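Local coordinates for chromosomal replication initiator protein dnaA (Aquifex aeolicus, PDB 1L8Q), which probably initiates and regulates chromosomal replication as an ATP-binding AAA+ protein that recognises the bacterial replication origin, at residues 166-169 with 170-173; 18-21 with 22-26. All coordinates share one frame; numbering follows the deposited sequence.

Interaction 1. Residues 166-169 with 170-173; sequences LDNK and TRFK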
loop_
_atom_site.group_PDB
_atom_site.type_symbol
_atom_site.label_atom_id
_atom_site.label_comp_id
_atom_site.label_asym_id
_atom_site.label_seq_id
_atom_site.Cartn_x
_atom_site.Cartn_y
_atom_site.Cartn_z
ATOM N N LEU A 166 -7.547 7.589 0.610
ATOM C CA LEU A 166 -8.471 7.130 1.615
ATOM C C LEU A 166 -8.409 8.097 2.787
ATOM O O LEU A 166 -7.577 7.952 3.669
ATOM C CB LEU A 166 -8.106 5.740 2.070
ATOM C CG LEU A 166 -9.257 5.025 2.775
ATOM C CD1 LEU A 166 -10.237 4.543 1.734
ATOM C CD2 LEU A 166 -8.746 3.864 3.593
ATOM N N ASP A 167 -9.286 9.086 2.779
ATOM C CA ASP A 167 -9.275 10.121 3.785
ATOM C C ASP A 167 -9.898 9.693 5.123
ATOM O O ASP A 167 -10.572 8.670 5.213
ATOM C CB ASP A 167 -9.951 11.389 3.249
ATOM C CG ASP A 167 -11.491 11.295 3.225
ATOM O OD1 ASP A 167 -12.060 10.252 3.593
ATOM O OD2 ASP A 167 -12.216 12.241 2.857
ATOM N N ASN A 168 -9.679 10.502 6.154
ATOM C CA ASN A 168 -10.167 10.195 7.503
ATOM C C ASN A 168 -11.679 9.994 7.598
ATOM O O ASN A 168 -12.147 9.068 8.235
ATOM C CB ASN A 168 -9.721 11.275 8.507
ATOM C CG ASN A 168 -8.211 11.271 8.754
ATOM O OD1 ASN A 168 -7.578 10.227 8.799
ATOM N ND2 ASN A 168 -7.641 12.451 8.913
ATOM N N LYS A 169 -12.447 10.866 6.973
ATOM C CA LYS A 169 -13.890 10.716 7.028
ATOM C C LYS A 169 -14.291 9.366 6.449
ATOM O O LYS A 169 -15.236 8.737 6.923
ATOM C CB LYS A 169 -14.603 11.852 6.295
ATOM C CG LYS A 169 -16.116 11.840 6.500
ATOM C CD LYS A 169 -16.818 13.059 5.864
ATOM C CE LYS A 169 -18.195 13.334 6.545
ATOM N NZ LYS A 169 -19.340 12.488 6.042
ATOM N N THR A 170 -13.540 8.908 5.452
ATOM C CA THR A 170 -13.831 7.644 4.792
ATOM C C THR A 170 -13.451 6.414 5.645
ATOM O O THR A 170 -14.273 5.521 5.840
ATOM C CB THR A 170 -13.189 7.625 3.394
ATOM O OG1 THR A 170 -13.860 8.581 2.564
ATOM C CG2 THR A 170 -13.449 6.320 2.689
ATOM N N ARG A 171 -12.224 6.373 6.157
ATOM C CA ARG A 171 -11.818 5.277 7.036
ATOM C C ARG A 171 -12.856 5.117 8.138
ATOM O O ARG A 171 -13.319 4.024 8.429
ATOM C CB ARG A 171 -10.473 5.576 7.696
ATOM C CG ARG A 171 -9.280 5.066 6.950
ATOM C CD ARG A 171 -7.988 5.053 7.757
ATOM N NE ARG A 171 -7.597 6.398 8.158
ATOM C CZ ARG A 171 -7.323 6.736 9.405
ATOM N NH1 ARG A 171 -7.387 5.815 10.364
ATOM N NH2 ARG A 171 -6.986 7.982 9.699
ATOM N N PHE A 172 -13.201 6.237 8.751
ATOM C CA PHE A 172 -14.188 6.272 9.792
ATOM C C PHE A 172 -15.426 5.469 9.397
ATOM O O PHE A 172 -15.825 4.544 10.108
ATOM C CB PHE A 172 -14.555 7.726 10.100
ATOM C CG PHE A 172 -15.623 7.884 11.129
ATOM C CD1 PHE A 172 -15.398 7.518 12.440
ATOM C CD2 PHE A 172 -16.850 8.433 10.790
ATOM C CE1 PHE A 172 -16.399 7.677 13.417
ATOM C CE2 PHE A 172 -17.862 8.599 11.748
ATOM C CZ PHE A 172 -17.631 8.219 13.070
ATOM N N LYS A 173 -16.036 5.818 8.271
ATOM C CA LYS A 173 -17.212 5.086 7.830
ATOM C C LYS A 173 -16.863 3.607 7.621
ATOM O O LYS A 173 -17.615 2.716 8.042
ATOM C CB LYS A 173 -17.807 5.708 6.568
ATOM C CG LYS A 173 -18.249 7.149 6.766
ATOM C CD LYS A 173 -19.103 7.640 5.629
ATOM C CE LYS A 173 -19.357 9.124 5.740
ATOM N NZ LYS A 173 -19.981 9.658 4.490
#
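Leu166, which also touches the bound ADP, lays its two methyl groups against the first turn of helix 168-181. CD1 lies 3.8 Å from Thr170 CG2 and CD2 lies 3.6 Å from Arg171 CG, and both side chains are crossed at roughly a right angle. With CG opposite the backbone N (chi1 -162°), the fork of Leu166 is carried towards this turn. Leu166 directly precedes the N-cap residue, Asp167, so its contact with the methylenes of Arg171 has the spacing of a hydrophobic staple. The Asp167 carboxylate accepts from Thr170 N as a capping bond, although the position of OD1 is less sure. The first full helical bond is sound: Arg171 N to Asp167 O, 3.0 Å and 167° at the hydrogen. This is the tightly packed part, and Thr170 is buried there.

The outer side is looser. Asn168 and Arg171 run side by side, the amide and guanidinium planes 73° apart, and Asn168 OD1 accepts from NH2 at the guanidinium edge; the modelled 2.5 Å is very short and the bond is bent, so little weight can rest on its length at 2.70 Å resolution. If Arg171 were replaced by alanine, Asn168 OD1 would probably be left without this donor and Leu166 CD2 without the methylene it rests on. Farther round, the like-charged Lys169 NZ and Lys173 NZ stand 3.3 Å apart.

Arg171 NH1 bonds Leu195 O, and the Phe172 ring packs on Ile191 and Leu195, so helix 168-181 leans on helix 188-197 within the helical part of the AAA+ region, just beyond strand 160-163.

Interaction 2. Residues 18-21 with 22-26; sequences GNRL and AYEVV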
loop_
_atom_site.group_PDB
_atom_site.type_symbol
_atom_site.label_atom_id
_atom_site.label_comp_id
_atom_site.label_asym_id
_atom_site.label_seq_id
_atom_site.Cartn_x
_atom_site.Cartn_y
_atom_site.Cartn_z
ATOM N N GLY A 18 -11.714 12.277 -0.744
ATOM C CA GLY A 18 -10.439 11.755 -1.148
ATOM C C GLY A 18 -10.514 10.802 -2.326
ATOM O O GLY A 18 -9.485 10.504 -2.924
ATOM N N ASN A 19 -11.713 10.317 -2.657
ATOM C CA ASN A 19 -11.860 9.361 -3.749
ATOM C C ASN A 19 -13.002 9.706 -4.688
ATOM O O ASN A 19 -13.361 8.927 -5.575
ATOM C CB ASN A 19 -12.020 7.930 -3.213
ATOM C CG ASN A 19 -13.126 7.810 -2.142
ATOM O OD1 ASN A 19 -13.116 6.883 -1.326
ATOM N ND2 ASN A 19 -14.069 8.741 -2.146
ATOM N N ARG A 20 -13.560 10.885 -4.487
ATOM C CA ARG A 20 -14.685 11.366 -5.274
ATOM C C ARG A 20 -14.388 11.472 -6.776
ATOM O O ARG A 20 -15.130 10.902 -7.596
ATOM C CB ARG A 20 -15.135 12.717 -4.734
ATOM C CG ARG A 20 -16.586 13.040 -4.969
ATOM C CD ARG A 20 -16.966 14.425 -4.506
ATOM N NE ARG A 20 -17.723 15.129 -5.536
ATOM C CZ ARG A 20 -17.735 16.451 -5.697
ATOM N NH1 ARG A 20 -17.036 17.241 -4.884
ATOM N NH2 ARG A 20 -18.461 16.981 -6.668
ATOM N N LEU A 21 -13.322 12.203 -7.137
ATOM C CA LEU A 21 -12.929 12.346 -8.547
ATOM C C LEU A 21 -12.915 10.983 -9.227
ATOM O O LEU A 21 -13.675 10.729 -10.152
ATOM C CB LEU A 21 -11.531 12.946 -8.651
ATOM C CG LEU A 21 -11.241 14.081 -9.622
ATOM C CD1 LEU A 21 -9.789 14.038 -10.005
ATOM C CD2 LEU A 21 -12.111 14.008 -10.821
ATOM N N ALA A 22 -12.031 10.110 -8.762
ATOM C CA ALA A 22 -11.901 8.794 -9.336
ATOM C C ALA A 22 -13.277 8.164 -9.464
ATOM O O ALA A 22 -13.670 7.706 -10.536
ATOM C CB ALA A 22 -11.013 7.938 -8.472
ATOM N N TYR A 23 -14.019 8.156 -8.370
ATOM C CA TYR A 23 -15.335 7.553 -8.371
ATOM C C TYR A 23 -16.252 8.181 -9.420
ATOM O O TYR A 23 -16.924 7.466 -10.182
ATOM C CB TYR A 23 -15.970 7.669 -6.994
ATOM C CG TYR A 23 -17.317 7.023 -6.882
ATOM C CD1 TYR A 23 -17.432 5.662 -6.692
ATOM C CD2 TYR A 23 -18.483 7.777 -6.960
ATOM C CE1 TYR A 23 -18.665 5.056 -6.585
ATOM C CE2 TYR A 23 -19.714 7.195 -6.848
ATOM C CZ TYR A 23 -19.801 5.828 -6.660
ATOM O OH TYR A 23 -21.026 5.229 -6.538
ATOM N N GLU A 24 -16.297 9.509 -9.455
ATOM C CA GLU A 24 -17.182 10.178 -10.385
ATOM C C GLU A 24 -16.768 9.907 -11.812
ATOM O O GLU A 24 -17.625 9.576 -12.664
ATOM C CB GLU A 24 -17.261 11.674 -10.105
ATOM C CG GLU A 24 -18.300 12.041 -9.060
ATOM C CD GLU A 24 -18.260 13.511 -8.679
ATOM O OE1 GLU A 24 -17.588 14.296 -9.369
ATOM O OE2 GLU A 24 -18.904 13.886 -7.688
ATOM N N VAL A 25 -15.467 10.022 -12.081
ATOM C CA VAL A 25 -14.947 9.771 -13.424
ATOM C C VAL A 25 -15.276 8.353 -13.897
ATOM O O VAL A 25 -15.761 8.160 -15.003
ATOM C CB VAL A 25 -13.430 10.051 -13.527
ATOM C CG1 VAL A 25 -12.867 9.508 -14.840
ATOM C CG2 VAL A 25 -13.167 11.545 -13.409
ATOM N N VAL A 26 -15.047 7.371 -13.040
ATOM C CA VAL A 26 -15.335 6.003 -13.402
ATOM C C VAL A 26 -16.834 5.850 -13.720
ATOM O O VAL A 26 -17.215 5.202 -14.699
ATOM C CB VAL A 26 -14.882 5.019 -12.297
ATOM C CG1 VAL A 26 -15.565 3.647 -12.463
ATOM C CG2 VAL A 26 -13.371 4.874 -12.304
#
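Glu24 OE2 is gripped by two N-H groups of Arg20, one turn back on helix 20-31. NE donates over 2.8 Å at 161°, while NH2 adds a weak bond of 3.3 Å. The oxygen lies at the guanidinium edge, in its plane, yet NE meets it from above the carboxylate, the two planes being 74° apart. Arg20 has CG opposite its backbone N (chi1 -153°), and a bend at chi3 turns NE to the acid. Both residues also touch a crystal neighbour, so lattice packing may share in this pose.

The helix begins after Asn19, the N-cap residue, whose side chain makes no capping bond. Asn19 is an ADP-binding residue, and its backbone O accepts from Tyr23 N at 3.0 Å. In the AAA+ fold this helix packs beside the parallel sheet and the helix that follows the P-loop: Ala22 and Val26 meet Leu53 of helix 50-63, and Val26 also reaches Ile42 of strand 40-43. Leu21 and Val25 point the same way, CD2 to CG2 3.7 Å, and rest on Val162 and Ile160 of strand 160-163 respectively.

Both contacts are first turns of helices with an acidic or amide residue at the N-cap, and both adjoin bound ADP, through Leu166 in interaction 1 and Asn19 in interaction 2. They belong to different helices. Interaction 1 is a surface contact on helix 168-181, beside helix 188-197; interaction 2 is partly buried. Their chemistry differs: 166-173 has a carboxylate cap, a hydrogen bond from the Arg171 guanidinium to the uncharged Asn168 amide and aliphatic packing from Leu166; 18-26 has a salt bridge, and its apolar side chains lie against the sheet. Their centres lie about 15 Å apart, yet the N-terminal ends of the two helices meet: Asp167 OD2 lies 3.6 Å from Gly18 N, and Thr170 packs on Asn19.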